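Local coordinates for WbbZ protein (Klebsiella pneumoniae subsp. pneumoniae NTUH-K2044, PDB 6X1L), which is functionally uncharacterised but belongs to the polysaccharide pyruvyl transferase family and so probably transfers pyruvyl groups to sugars of surface polysaccharides, at residues A39-D44 with F152-N157. Numbering follows the deposited sequence.
Sequences ASATYD and FYLDLN
Ala41 and Asp44, a turn apart on helix 33-48, meet the chain at Tyr153 to Asp155 in the linker that leads from one parallel sheet to the other in a fold consistent with the GT-B clan, and the pair illustrates how a helix can hold an irregular linker by one close-packed methyl and one carboxylate. Ala41 supplies the methyl. Its CB lies 3.9 Å from the backbone N of Leu154, and the CA atoms of Ala41 and Leu154 come within 4.3 Å, a spacing that a small side chain permits. The end of the Leu154 side chain comes close to the helix: with CG anti to the backbone N (chi1 -168°), its CD1 settles 3.8 Å from Ala41 N and 4.0 Å from Ser40 CB. The polar part belongs to Asp44, whose OD2 accepts the backbone N-H of Asp155 at 3.1 Å from that N. The bond is fairly straight (162°) and reaches OD2 on its anti side, 24° out of the carboxylate plane. Asp155, the centre of an inverse gamma turn, brings its CB to 3.5 Å from Asp44 OD2, and the two carboxylate planes stand nearly at right angles. Tyr159 OH gives OD2 a second hydrogen-bonding partner, while OD1 forms salt bridges with Arg207 and Lys158, so that the buried carboxylate has partners on both oxygens. Around this junction, Ser40 packs on Ala206 of helix 203-218, and Leu154 rests on Leu233 of helix 228-236. The side chain of Tyr153 touches Lys8 and Asp12 of helix 6-21, and the linker thus runs among helices as the chain passes from strand 144-146 of the six-stranded sheet to strand 167-172 of the four-stranded one.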
# COMPACT_ATOMS: atom_id res chain seq x y z
N ALA A 39 13.53 3.70 -1.11
CA ALA A 39 13.70 4.10 0.28
C ALA A 39 13.83 2.89 1.19
O ALA A 39 14.70 2.85 2.06
CB ALA A 39 12.54 4.99 0.71
N SER A 40 12.96 1.88 1.01
CA SER A 40 13.07 0.65 1.78
C SER A 40 14.48 0.08 1.70
O SER A 40 15.10 -0.22 2.73
CB SER A 40 12.06 -0.39 1.27
OG SER A 40 10.74 0.15 1.25
N ALA A 41 15.00 -0.06 0.48
CA ALA A 41 16.35 -0.59 0.29
C ALA A 41 17.41 0.32 0.89
O ALA A 41 18.44 -0.15 1.38
CB ALA A 41 16.62 -0.80 -1.19
N THR A 42 17.18 1.64 0.87
CA THR A 42 18.13 2.55 1.50
C THR A 42 18.12 2.38 3.01
O THR A 42 19.18 2.43 3.65
CB THR A 42 17.81 3.99 1.11
OG1 THR A 42 17.79 4.11 -0.32
CG2 THR A 42 18.86 4.94 1.66
N TYR A 43 16.94 2.17 3.60
CA TYR A 43 16.90 1.91 5.04
C TYR A 43 17.57 0.59 5.38
O TYR A 43 18.26 0.49 6.40
CB TYR A 43 15.45 1.95 5.53
CG TYR A 43 14.82 3.32 5.38
CD1 TYR A 43 15.47 4.46 5.83
CD2 TYR A 43 13.59 3.48 4.74
CE1 TYR A 43 14.91 5.71 5.68
CE2 TYR A 43 13.02 4.73 4.59
CZ TYR A 43 13.69 5.84 5.06
OH TYR A 43 13.13 7.09 4.90
N ASP A 44 17.38 -0.43 4.54
CA ASP A 44 18.10 -1.69 4.73
C ASP A 44 19.60 -1.46 4.63
O ASP A 44 20.38 -2.06 5.39
CB ASP A 44 17.65 -2.71 3.69
CG ASP A 44 16.18 -3.09 3.84
OD1 ASP A 44 15.55 -2.66 4.82
OD2 ASP A 44 15.65 -3.81 2.97
N PHE A 152 18.50 -2.93 -5.60
CA PHE A 152 19.22 -4.19 -5.59
C PHE A 152 19.79 -4.51 -4.21
O PHE A 152 20.15 -5.66 -3.96
CB PHE A 152 20.31 -4.18 -6.67
CG PHE A 152 19.75 -4.10 -8.06
CD1 PHE A 152 19.33 -5.25 -8.73
CD2 PHE A 152 19.59 -2.87 -8.69
CE1 PHE A 152 18.79 -5.18 -10.00
CE2 PHE A 152 19.05 -2.79 -9.97
CZ PHE A 152 18.65 -3.95 -10.62
N TYR A 153 19.84 -3.53 -3.31
CA TYR A 153 20.24 -3.75 -1.92
C TYR A 153 19.09 -4.22 -1.03
O TYR A 153 19.30 -4.39 0.17
CB TYR A 153 20.81 -2.46 -1.31
CG TYR A 153 22.28 -2.22 -1.60
CD1 TYR A 153 23.26 -2.75 -0.78
CD2 TYR A 153 22.67 -1.46 -2.70
CE1 TYR A 153 24.60 -2.53 -1.03
CE2 TYR A 153 24.01 -1.24 -2.96
CZ TYR A 153 24.97 -1.77 -2.13
OH TYR A 153 26.30 -1.56 -2.39
N LEU A 154 17.90 -4.43 -1.59
CA LEU A 154 16.74 -4.79 -0.77
C LEU A 154 16.97 -6.11 -0.06
O LEU A 154 17.32 -7.12 -0.69
CB LEU A 154 15.49 -4.85 -1.65
CG LEU A 154 14.13 -4.93 -0.95
CD1 LEU A 154 13.79 -3.61 -0.29
CD2 LEU A 154 13.06 -5.31 -1.97
N ASP A 155 16.78 -6.12 1.26
CA ASP A 155 16.87 -7.34 2.07
C ASP A 155 15.60 -8.15 1.85
O ASP A 155 14.68 -8.17 2.68
CB ASP A 155 17.09 -6.99 3.53
CG ASP A 155 17.33 -8.21 4.40
OD1 ASP A 155 17.50 -9.31 3.83
OD2 ASP A 155 17.35 -8.06 5.64
N LEU A 156 15.57 -8.87 0.73
CA LEU A 156 14.33 -9.36 0.15
C LEU A 156 13.56 -10.30 1.09
O LEU A 156 12.32 -10.29 1.08
CB LEU A 156 14.63 -10.07 -1.17
CG LEU A 156 13.45 -10.55 -2.02
CD1 LEU A 156 12.58 -9.38 -2.44
CD2 LEU A 156 13.96 -11.31 -3.23
N ASN A 157 14.26 -11.09 1.90
CA ASN A 157 13.58 -12.17 2.61
C ASN A 157 12.65 -11.67 3.71
O ASN A 157 11.77 -12.42 4.14
CB ASN A 157 14.61 -13.14 3.19
CG ASN A 157 15.21 -14.04 2.13
OD1 ASN A 157 16.13 -13.63 1.41
ND2 ASN A 157 14.70 -15.26 2.02